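Periplasmic binding protein (Sulfurospirillum deleyianum, PDB 4PAG) probably captures a small solute for import by an ABC transporter, and holds a bound histidine in this crystal. Local coordinates at residues A[5-8]-A[12-15]; A[33-38]-A[60-65]; A[56-59]-A[65-68]; A[149-154]-A[276-281]. One frame throughout, in Å; residues are numbered along the deposited sequence. Where two conformers were deposited one is given.

Contact 1: A[5-8]-A[12-15]; sequences TFLD and KPIV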
loop_
_atom_site.group_PDB
_atom_site.type_symbol
_atom_site.label_atom_id
_atom_site.label_comp_id
_atom_site.label_asym_id
_atom_site.label_seq_id
_atom_site.Cartn_x
_atom_site.Cartn_y
_atom_site.Cartn_z
ATOM N N THR A 5 -14.793 -19.625 14.454
ATOM C CA THR A 5 -14.826 -20.367 13.198
ATOM C C THR A 5 -14.658 -19.414 12.031
ATOM O O THR A 5 -15.382 -18.427 11.920
ATOM C CB THR A 5 -16.142 -21.139 13.021
ATOM O OG1 THR A 5 -16.292 -22.062 14.100
ATOM C CG2 THR A 5 -16.148 -21.915 11.705
ATOM N N PHE A 6 -13.702 -19.722 11.164
ATOM C CA PHE A 6 -13.413 -18.900 9.987
ATOM C C PHE A 6 -13.229 -19.794 8.774
ATOM O O PHE A 6 -12.807 -20.941 8.907
ATOM C CB PHE A 6 -12.136 -18.078 10.214
ATOM C CG PHE A 6 -12.245 -17.100 11.343
ATOM C CD1 PHE A 6 -11.920 -17.478 12.641
ATOM C CD2 PHE A 6 -12.701 -15.810 11.115
ATOM C CE1 PHE A 6 -12.034 -16.577 13.689
ATOM C CE2 PHE A 6 -12.821 -14.906 12.161
ATOM C CZ PHE A 6 -12.490 -15.291 13.449
ATOM N N LEU A 7 -13.541 -19.274 7.591
ATOM C CA LEU A 7 -13.276 -20.003 6.354
ATOM C C LEU A 7 -11.825 -19.764 5.959
ATOM O O LEU A 7 -11.407 -18.629 5.833
ATOM C CB LEU A 7 -14.215 -19.554 5.235
ATOM C CG LEU A 7 -15.711 -19.795 5.473
ATOM C CD1 LEU A 7 -16.526 -19.257 4.304
ATOM C CD2 LEU A 7 -16.010 -21.269 5.703
ATOM N N ASP A 8 -11.070 -20.844 5.771
ATOM C CA ASP A 8 -9.641 -20.768 5.488
ATOM C C ASP A 8 -9.367 -20.550 3.995
ATOM O O ASP A 8 -10.284 -20.253 3.231
ATOM C CB ASP A 8 -8.926 -22.016 6.042
ATOM C CG ASP A 8 -9.020 -23.238 5.129
ATOM O OD1 ASP A 8 -9.797 -23.253 4.148
ATOM O OD2 ASP A 8 -8.287 -24.201 5.414
ATOM N N LYS A 12 -12.639 -23.837 3.617
ATOM C CA LYS A 12 -13.101 -24.806 4.609
ATOM C C LYS A 12 -13.187 -24.138 5.976
ATOM O O LYS A 12 -12.305 -23.357 6.339
ATOM C CB LYS A 12 -12.154 -26.004 4.692
ATOM C CG LYS A 12 -11.853 -26.663 3.357
ATOM C CD LYS A 12 -11.112 -27.972 3.563
ATOM C CE LYS A 12 -10.103 -28.228 2.457
ATOM N NZ LYS A 12 -9.391 -29.517 2.668
ATOM N N PRO A 13 -14.246 -24.439 6.744
ATOM C CA PRO A 13 -14.345 -23.851 8.078
ATOM C C PRO A 13 -13.286 -24.423 9.003
ATOM O O PRO A 13 -13.163 -25.638 9.102
ATOM C CB PRO A 13 -15.744 -24.263 8.545
ATOM C CG PRO A 13 -16.044 -25.509 7.788
ATOM C CD PRO A 13 -15.375 -25.342 6.451
ATOM N N ILE A 14 -12.513 -23.556 9.649
ATOM C CA ILE A 14 -11.534 -23.983 10.652
ATOM C C ILE A 14 -11.782 -23.229 11.950
ATOM O O ILE A 14 -12.310 -22.120 11.933
ATOM C CB ILE A 14 -10.076 -23.760 10.188
ATOM C CG1 ILE A 14 -9.806 -22.281 9.867
ATOM C CG2 ILE A 14 -9.778 -24.623 8.969
ATOM C CD1 ILE A 14 -8.338 -21.917 9.867
ATOM N N VAL A 15 -11.403 -23.835 13.070
ATOM C CA VAL A 15 -11.582 -23.219 14.379
ATOM C C VAL A 15 -10.236 -22.753 14.911
ATOM O O VAL A 15 -9.337 -23.563 15.118
ATOM C CB VAL A 15 -12.215 -24.203 15.383
ATOM C CG1 VAL A 15 -12.335 -23.564 16.761
ATOM C CG2 VAL A 15 -13.580 -24.653 14.885
#
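T5 pairs with V15 at the open end of the two strands, as a non-hydrogen-bonded antiparallel pair. Its CA instead sends a CA-H...O contact to I14 O. The T5 methyl CG2 lies alongside P13 CB, 4.0 Å away, with both side chains pointing the same way. T5 OG1 is turned to the backbone N of E2.

F6 makes the hydrogen-bonded pair with I14. F6 N reaches I14 O at 2.9 Å, and I14 N returns a bond to F6 O at 2.7 Å. The ring of F6 leads away from I14 onto L16 and L117. I14 sets CG1 between its own backbone N and carbonyl carbon (chi1 59°), which brings CG1 to 3.4 Å from F6 O. I14 also rests on P115 and L117, so the face carrying F6 and I14 is the one turned to the protein.

The two strands, 5-7 and 13-15, form a β-hairpin at the N-terminus, far from the centre of the chain. L7 lies on its other face with T5, P13 and V15. L7 CD2 sits 3.8 Å from P13 N, against the proline ring.

D8 opens the turn. Its backbone N donates to K12 O at 2.9 Å. Its carboxylate takes the return bond: K12 N meets D8 OD1 at 2.9 Å, from 42° above the carboxylate plane. S10 N also binds D8 OD1, which makes an Asx turn. The D8 and I14 side chains cross at about a right angle, with D8 CB 3.9 Å from I14 CD1.

Contact 2: A[33-38]-A[60-65]; sequences MIYVID and FLSKHF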
loop_
_atom_site.group_PDB
_atom_site.type_symbol
_atom_site.label_atom_id
_atom_site.label_comp_id
_atom_site.label_asym_id
_atom_site.label_seq_id
_atom_site.Cartn_x
_atom_site.Cartn_y
_atom_site.Cartn_z
HETATM N N MSE A 33 -0.486 -4.087 7.930
HETATM C CA MSE A 33 -1.843 -3.924 8.462
HETATM C C MSE A 33 -1.970 -4.525 9.845
HETATM O O MSE A 33 -2.601 -3.944 10.737
HETATM C CB MSE A 33 -2.797 -4.580 7.468
HETATM C CG MSE A 33 -4.253 -4.470 7.889
HETATM SE SE MSE A 33 -5.401 -4.839 6.327
HETATM C CE MSE A 33 -4.502 -6.404 5.557
ATOM N N ILE A 34 -1.370 -5.693 10.048
ATOM C CA ILE A 34 -1.357 -6.300 11.382
ATOM C C ILE A 34 -0.629 -5.377 12.360
ATOM O O ILE A 34 -1.053 -5.229 13.509
ATOM C CB ILE A 34 -0.699 -7.691 11.384
ATOM C CG1 ILE A 34 -1.526 -8.678 10.549
ATOM C CG2 ILE A 34 -0.555 -8.212 12.810
ATOM C CD1 ILE A 34 -0.811 -9.982 10.229
ATOM N N TYR A 35 0.456 -4.749 11.901
ATOM C CA TYR A 35 1.211 -3.832 12.754
ATOM C C TYR A 35 0.305 -2.766 13.379
ATOM O O TYR A 35 0.339 -2.556 14.588
ATOM C CB TYR A 35 2.386 -3.151 12.020
ATOM C CG TYR A 35 2.972 -2.101 12.915
ATOM C CD1 TYR A 35 3.888 -2.436 13.907
ATOM C CD2 TYR A 35 2.513 -0.793 12.862
ATOM C CE1 TYR A 35 4.357 -1.484 14.797
ATOM C CE2 TYR A 35 2.969 0.161 13.743
ATOM C CZ TYR A 35 3.893 -0.182 14.705
ATOM O OH TYR A 35 4.347 0.787 15.569
ATOM N N VAL A 36 -0.492 -2.087 12.557
ATOM C CA VAL A 36 -1.294 -0.973 13.060
ATOM C C VAL A 36 -2.458 -1.432 13.946
ATOM O O VAL A 36 -2.943 -0.655 14.747
ATOM C CB VAL A 36 -1.783 -0.003 11.943
ATOM C CG1 VAL A 36 -0.604 0.781 11.375
ATOM C CG2 VAL A 36 -2.546 -0.727 10.847
ATOM N N ILE A 37 -2.896 -2.686 13.812
ATOM C CA ILE A 37 -3.888 -3.244 14.730
ATOM C C ILE A 37 -3.197 -3.588 16.058
ATOM O O ILE A 37 -3.569 -3.067 17.112
ATOM C CB ILE A 37 -4.611 -4.473 14.136
ATOM C CG1 ILE A 37 -5.399 -4.067 12.891
ATOM C CG2 ILE A 37 -5.558 -5.101 15.161
ATOM C CD1 ILE A 37 -5.881 -5.245 12.072
ATOM N N ASP A 38 -2.182 -4.443 16.002
ATOM C CA ASP A 38 -1.387 -4.780 17.190
ATOM C C ASP A 38 -0.142 -5.544 16.752
ATOM O O ASP A 38 -0.249 -6.623 16.178
ATOM C CB ASP A 38 -2.217 -5.632 18.163
ATOM C CG ASP A 38 -1.479 -5.959 19.449
ATOM O OD1 ASP A 38 -0.449 -5.324 19.759
ATOM O OD2 ASP A 38 -1.936 -6.874 20.158
ATOM N N PHE A 60 8.761 6.158 13.596
ATOM C CA PHE A 60 7.305 5.980 13.563
ATOM C C PHE A 60 6.789 4.654 14.130
ATOM O O PHE A 60 5.622 4.566 14.503
ATOM C CB PHE A 60 6.816 6.091 12.118
ATOM C CG PHE A 60 6.978 7.459 11.518
ATOM C CD1 PHE A 60 5.987 8.411 11.669
ATOM C CD2 PHE A 60 8.099 7.782 10.778
ATOM C CE1 PHE A 60 6.124 9.662 11.108
ATOM C CE2 PHE A 60 8.243 9.041 10.208
ATOM C CZ PHE A 60 7.258 9.980 10.378
ATOM N N LEU A 61 7.643 3.633 14.186
ATOM C CA LEU A 61 7.220 2.269 14.517
ATOM C C LEU A 61 7.842 1.803 15.826
ATOM O O LEU A 61 8.900 2.284 16.239
ATOM C CB LEU A 61 7.640 1.311 13.395
ATOM C CG LEU A 61 7.183 1.678 11.982
ATOM C CD1 LEU A 61 7.838 0.758 10.963
ATOM C CD2 LEU A 61 5.670 1.634 11.867
ATOM N N SER A 62 7.189 0.844 16.470
ATOM C CA SER A 62 7.660 0.333 17.750
ATOM C C SER A 62 9.028 -0.327 17.602
ATOM O O SER A 62 9.363 -0.868 16.552
ATOM C CB SER A 62 6.664 -0.674 18.325
ATOM O OG SER A 62 6.679 -1.872 17.570
ATOM N N LYS A 63 9.816 -0.272 18.668
ATOM C CA LYS A 63 11.095 -0.963 18.696
ATOM C C LYS A 63 10.903 -2.469 18.485
ATOM O O LYS A 63 11.692 -3.095 17.775
ATOM C CB LYS A 63 11.824 -0.688 20.010
ATOM C CG LYS A 63 13.310 -1.006 19.960
ATOM C CD LYS A 63 14.118 0.019 20.743
ATOM C CE LYS A 63 15.564 -0.415 20.916
ATOM N NZ LYS A 63 15.686 -1.608 21.802
ATOM N N HIS A 64 9.854 -3.039 19.083
ATOM C CA HIS A 64 9.548 -4.469 18.898
ATOM C C HIS A 64 9.461 -4.823 17.419
ATOM O O HIS A 64 10.107 -5.767 16.972
ATOM C CB HIS A 64 8.246 -4.871 19.596
ATOM C CG HIS A 64 7.793 -6.270 19.280
ATOM N ND1 HIS A 64 8.423 -7.391 19.783
ATOM C CD2 HIS A 64 6.774 -6.728 18.511
ATOM C CE1 HIS A 64 7.814 -8.476 19.335
ATOM N NE2 HIS A 64 6.808 -8.103 18.564
ATOM N N PHE A 65 8.663 -4.060 16.668
ATOM C CA PHE A 65 8.482 -4.316 15.250
ATOM C C PHE A 65 9.799 -4.185 14.489
ATOM O O PHE A 65 10.088 -5.011 13.635
ATOM C CB PHE A 65 7.422 -3.390 14.643
ATOM C CG PHE A 65 7.186 -3.606 13.169
ATOM C CD1 PHE A 65 6.348 -4.624 12.721
ATOM C CD2 PHE A 65 7.790 -2.793 12.228
ATOM C CE1 PHE A 65 6.116 -4.816 11.372
ATOM C CE2 PHE A 65 7.564 -2.983 10.873
ATOM C CZ PHE A 65 6.724 -3.994 10.445
HETATM O O HOH W 1 3.439 3.263 15.511
#
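Y35 reaches out from helix 28-37 and sets its ring among L61, S62 and F65. Its CG stands anti to the backbone N (chi1 172°), which carries the ring off the helix toward segment 60-65. F65 has the same first torsion, and the two side chains cross. The edge of Y35 points at the face of F65, with centroids 4.9 Å apart and planes at 62°. This is an edge-to-face stack. L61 CD2 makes an off-centre CH-pi contact, 4.1 Å from the Y35 ring centroid. S62 OG lies at the ring edge, 3.6 Å from Y35 CE1.

The hydroxyl does two jobs. Y35 OH accepts from S62 N at 3.0 Å through a bent bond. It donates to a water 2.6 Å away, and that water donates to F60 O at 2.7 Å. A phenylalanine here would keep the ring packing, but S62 N and the bridging water would probably lose their shared partner.

L61 also touches F309 in helix 297-309. F60, just before the cap, meets Y321 edge-to-face; Y321 lines the histidine pocket, so the cap is linked to that site at second hand. S62 OG accepts from F65 N at 3.1 Å and is also bonded to D39. S62 is therefore the N-cap of helix 63-66, and Y35 holds the backbone just at that cap.

Contact 3: A[56-59]-A[65-68]; sequences NGEK and FMEL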
loop_
_atom_site.group_PDB
_atom_site.type_symbol
_atom_site.label_atom_id
_atom_site.label_comp_id
_atom_site.label_asym_id
_atom_site.label_seq_id
_atom_site.Cartn_x
_atom_site.Cartn_y
_atom_site.Cartn_z
ATOM N N ASN A 56 12.602 5.455 7.354
ATOM C CA ASN A 56 12.471 6.160 8.631
ATOM C C ASN A 56 11.596 5.439 9.657
ATOM O O ASN A 56 11.012 6.069 10.536
ATOM C CB ASN A 56 11.945 7.590 8.411
ATOM C CG ASN A 56 12.858 8.430 7.535
ATOM O OD1 ASN A 56 12.433 8.983 6.515
ATOM N ND2 ASN A 56 14.114 8.540 7.933
ATOM N N GLY A 57 11.524 4.117 9.567
ATOM C CA GLY A 57 10.651 3.344 10.446
ATOM C C GLY A 57 10.910 3.581 11.923
ATOM O O GLY A 57 9.981 3.606 12.719
ATOM N N GLU A 58 12.169 3.782 12.293
ATOM C CA GLU A 58 12.525 3.938 13.709
ATOM C C GLU A 58 11.874 5.169 14.358
ATOM O O GLU A 58 11.679 5.210 15.570
ATOM C CB GLU A 58 14.052 3.944 13.901
ATOM C CG GLU A 58 14.780 5.184 13.396
ATOM C CD GLU A 58 14.942 5.231 11.882
ATOM O OE1 GLU A 58 14.590 4.240 11.199
ATOM O OE2 GLU A 58 15.423 6.272 11.374
ATOM N N LYS A 59 11.516 6.159 13.548
ATOM C CA LYS A 59 10.863 7.363 14.047
ATOM C C LYS A 59 9.347 7.172 14.241
ATOM O O LYS A 59 8.723 7.937 14.974
ATOM C CB LYS A 59 11.120 8.534 13.087
ATOM C CG LYS A 59 12.593 8.770 12.737
ATOM C CD LYS A 59 13.399 9.331 13.901
ATOM C CE LYS A 59 12.969 10.754 14.243
ATOM N NZ LYS A 59 13.903 11.453 15.171
ATOM N N PHE A 65 8.663 -4.060 16.668
ATOM C CA PHE A 65 8.482 -4.316 15.250
ATOM C C PHE A 65 9.799 -4.185 14.489
ATOM O O PHE A 65 10.088 -5.011 13.635
ATOM C CB PHE A 65 7.422 -3.390 14.643
ATOM C CG PHE A 65 7.186 -3.606 13.169
ATOM C CD1 PHE A 65 6.348 -4.624 12.721
ATOM C CD2 PHE A 65 7.790 -2.793 12.228
ATOM C CE1 PHE A 65 6.116 -4.816 11.372
ATOM C CE2 PHE A 65 7.564 -2.983 10.873
ATOM C CZ PHE A 65 6.724 -3.994 10.445
HETATM N N MSE A 66 10.592 -3.158 14.814
HETATM C CA MSE A 66 11.853 -2.896 14.107
HETATM C C MSE A 66 12.882 -3.965 14.351
HETATM O O MSE A 66 13.806 -4.106 13.558
HETATM C CB MSE A 66 12.493 -1.569 14.519
HETATM C CG MSE A 66 11.651 -0.357 14.154
HETATM SE SE MSE A 66 11.400 -0.168 12.210
HETATM C CE MSE A 66 13.278 0.230 11.766
ATOM N N GLU A 67 12.739 -4.725 15.435
ATOM C CA GLU A 67 13.704 -5.782 15.777
ATOM C C GLU A 67 13.264 -7.194 15.369
ATOM O O GLU A 67 13.993 -8.147 15.603
ATOM C CB GLU A 67 14.016 -5.733 17.281
ATOM C CG GLU A 67 14.749 -4.457 17.691
ATOM C CD GLU A 67 14.867 -4.273 19.191
ATOM O OE1 GLU A 67 14.082 -4.885 19.945
ATOM O OE2 GLU A 67 15.742 -3.492 19.616
ATOM N N LEU A 68 12.094 -7.333 14.747
ATOM C CA LEU A 68 11.612 -8.651 14.317
ATOM C C LEU A 68 12.489 -9.224 13.216
ATOM O O LEU A 68 13.023 -8.472 12.395
ATOM C CB LEU A 68 10.173 -8.574 13.792
ATOM C CG LEU A 68 9.066 -8.275 14.792
ATOM C CD1 LEU A 68 7.757 -8.021 14.049
ATOM C CD2 LEU A 68 8.916 -9.408 15.789
#
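M66 carries the contact by laying the end of its side chain over the backbone of G57 and E58. Just before it, F65 turns its ring to L42 and V45, and its carbonyl accepts from Q49. M66 itself is a selenomethionine. Its CG lies anti to the carbonyl carbon (chi1 -64°), and the chain bends again at the next two torsions, in the same sense each time. The curl brings SE to 3.8 Å from G57 C. The methyl CE goes a little further along and stops 3.8 Å from E58 N. G57 has no side chain, and the selenium fills the side where a CB would point. The touch is van der Waals packing against peptide atoms, with no hydrogen bond between the segments. The E58 side chain adds little: its OE1 is 4.3 Å from M66 CE.

After M66 the chain leaves the contact. E67 forms a salt bridge with K63, one turn back. L68 N closes onto F65 O at 3.3 Å, and the L68 side chain rests on L42.

The contact thus joins two short successive helices, 57-60 and 63-66. T50 also touches M66. On the far side, N56 and K59 pack on Y321 of helix 315-322.

Contact 4: A[149-154]-A[276-281]; sequences NMAQTY and MRILGA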
loop_
_atom_site.group_PDB
_atom_site.type_symbol
_atom_site.label_atom_id
_atom_site.label_comp_id
_atom_site.label_asym_id
_atom_site.label_seq_id
_atom_site.Cartn_x
_atom_site.Cartn_y
_atom_site.Cartn_z
ATOM N N ASN A 149 -13.360 2.582 10.687
ATOM C CA ASN A 149 -14.250 3.734 10.587
ATOM C C ASN A 149 -13.596 4.930 9.889
ATOM O O ASN A 149 -14.225 5.566 9.044
ATOM C CB ASN A 149 -14.794 4.117 11.961
ATOM C CG ASN A 149 -15.929 3.213 12.403
ATOM O OD1 ASN A 149 -16.810 2.872 11.617
ATOM N ND2 ASN A 149 -15.904 2.805 13.656
HETATM N N MSE A 150 -12.339 5.217 10.218
HETATM C CA MSE A 150 -11.589 6.288 9.531
HETATM C C MSE A 150 -11.377 5.925 8.080
HETATM O O MSE A 150 -11.560 6.760 7.191
HETATM C CB MSE A 150 -10.250 6.621 10.192
HETATM C CG MSE A 150 -9.586 7.795 9.459
HETATM SE SE MSE A 150 -7.949 8.432 10.357
HETATM C CE MSE A 150 -8.851 9.529 11.720
ATOM N N ALA A 151 -11.001 4.676 7.832
ATOM C CA ALA A 151 -10.878 4.168 6.477
ATOM C C ALA A 151 -12.171 4.407 5.689
ATOM O O ALA A 151 -12.141 4.979 4.590
ATOM C CB ALA A 151 -10.516 2.685 6.497
ATOM N N GLN A 152 -13.304 4.001 6.260
ATOM C CA GLN A 152 -14.589 4.147 5.573
ATOM C C GLN A 152 -14.887 5.609 5.228
ATOM O O GLN A 152 -15.283 5.925 4.099
ATOM C CB GLN A 152 -15.733 3.564 6.424
ATOM C CG GLN A 152 -17.057 3.461 5.684
ATOM C CD GLN A 152 -16.987 2.464 4.547
ATOM O OE1 GLN A 152 -16.990 1.257 4.773
ATOM N NE2 GLN A 152 -16.900 2.962 3.323
ATOM N N THR A 153 -14.688 6.498 6.194
ATOM C CA THR A 153 -14.930 7.926 5.983
ATOM C C THR A 153 -14.053 8.496 4.876
ATOM O O THR A 153 -14.550 9.164 3.971
ATOM C CB THR A 153 -14.685 8.715 7.277
ATOM O OG1 THR A 153 -15.604 8.253 8.266
ATOM C CG2 THR A 153 -14.874 10.218 7.069
ATOM N N TYR A 154 -12.754 8.229 4.947
ATOM C CA TYR A 154 -11.818 8.757 3.946
ATOM C C TYR A 154 -12.144 8.223 2.556
ATOM O O TYR A 154 -12.146 8.975 1.573
ATOM C CB TYR A 154 -10.375 8.412 4.316
ATOM C CG TYR A 154 -9.736 9.325 5.327
ATOM C CD1 TYR A 154 -10.467 9.888 6.370
ATOM C CD2 TYR A 154 -8.381 9.607 5.257
ATOM C CE1 TYR A 154 -9.860 10.715 7.304
ATOM C CE2 TYR A 154 -7.767 10.427 6.182
ATOM C CZ TYR A 154 -8.505 10.979 7.202
ATOM O OH TYR A 154 -7.878 11.794 8.112
HETATM N N MSE A 276 -2.171 2.086 3.688
HETATM C CA MSE A 276 -1.680 3.474 3.581
HETATM C C MSE A 276 -2.371 4.227 2.461
HETATM O O MSE A 276 -2.427 5.469 2.476
HETATM C CB MSE A 276 -0.178 3.525 3.301
HETATM C CG MSE A 276 0.702 2.964 4.407
HETATM SE SE MSE A 276 0.573 3.992 6.082
HETATM C CE MSE A 276 1.398 5.685 5.487
ATOM N N ARG A 277 -2.908 3.491 1.490
ATOM C CA ARG A 277 -3.655 4.081 0.367
ATOM C C ARG A 277 -4.897 4.861 0.788
ATOM O O ARG A 277 -5.346 5.759 0.063
ATOM C CB ARG A 277 -4.036 3.005 -0.640
ATOM C CG ARG A 277 -2.841 2.475 -1.403
ATOM C CD ARG A 277 -3.120 1.160 -2.115
ATOM N NE ARG A 277 -2.036 0.905 -3.049
ATOM C CZ ARG A 277 -2.026 -0.015 -4.005
ATOM N NH1 ARG A 277 -3.050 -0.852 -4.176
ATOM N NH2 ARG A 277 -0.958 -0.098 -4.801
ATOM N N ILE A 278 -5.448 4.521 1.952
ATOM C CA ILE A 278 -6.512 5.310 2.565
ATOM C C ILE A 278 -6.132 6.801 2.592
ATOM O O ILE A 278 -6.958 7.664 2.292
ATOM C CB ILE A 278 -6.802 4.793 3.986
ATOM C CG1 ILE A 278 -7.480 3.423 3.894
ATOM C CG2 ILE A 278 -7.680 5.764 4.762
ATOM C CD1 ILE A 278 -7.290 2.567 5.132
ATOM N N LEU A 279 -4.878 7.082 2.940
ATOM C CA LEU A 279 -4.344 8.441 2.930
ATOM C C LEU A 279 -3.693 8.771 1.589
ATOM O O LEU A 279 -3.873 9.872 1.057
ATOM C CB LEU A 279 -3.316 8.602 4.047
ATOM C CG LEU A 279 -2.579 9.937 4.128
ATOM C CD1 LEU A 279 -3.540 11.048 4.492
ATOM C CD2 LEU A 279 -1.453 9.847 5.145
ATOM N N GLY A 280 -2.927 7.826 1.055
ATOM C CA GLY A 280 -2.186 8.044 -0.182
ATOM C C GLY A 280 -3.039 8.437 -1.367
ATOM O O GLY A 280 -2.624 9.253 -2.186
ATOM N N ALA A 281 -4.232 7.854 -1.480
ATOM C CA ALA A 281 -5.137 8.209 -2.579
ATOM C C ALA A 281 -5.646 9.646 -2.436
ATOM O O ALA A 281 -5.846 10.338 -3.435
ATOM C CB ALA A 281 -6.290 7.232 -2.663
#
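I278 packs between A151 and Y154, and these three buried residues make the tight part of the contact. I278 uses both branches. CD1 presses on A151 CB at 3.5 Å, and CG2 meets Y154 CB at 3.8 Å. CG2 is anti to the backbone N, which turns it to the tyrosine while the CG1 branch runs to the alanine. The small A151 lets the backbones come close, with A151 CA 6.0 Å from I278 CA. The Y154 ring presents its edge to the I278 carbonyl, CD2 being 3.8 Å from O. M150 CG lies over one face of that ring. With an alanine at I278, the CD1 and CG2 contacts go, and a gap would probably open beside A151 and Y154.

The other side of helix 141-163 is looser and faces solvent. N149 and T153 are exposed there. T153 OG1 donates to N149 O at 3.1 Å, from the face of the carbonyl plane opposite to T153 N.

The contact thus joins helix 141-163 to helix 277-288. Helix 127-138 adds P128 against A151 and Y127 against I278. Helix 297-309 also packs here, with F304 on I278 and A303 on Y154.

In the fold
Contact 1 is the surface member, a hairpin at the N-terminus whose centre is 26 Å or more from those of the others. Backbone hydrogen bonds and one aspartate bond hold it. Contacts 2 and 4 are buried and join helices, but by different means. Contact 2 mixes aromatic stacking with polar bonds to a tyrosine hydroxyl, whereas contact 4 is apolar packing between two helices distant in sequence. Contact 3 is partly buried and the slightest, resting on one selenomethionine. Contacts 2 and 3 belong together: both use helix 63-66 and share F65, and L61 CD1 lies 3.9 Å from M66 SE. Contact 4 does not touch the pair, but its nearest atoms are about 6 Å from contact 2.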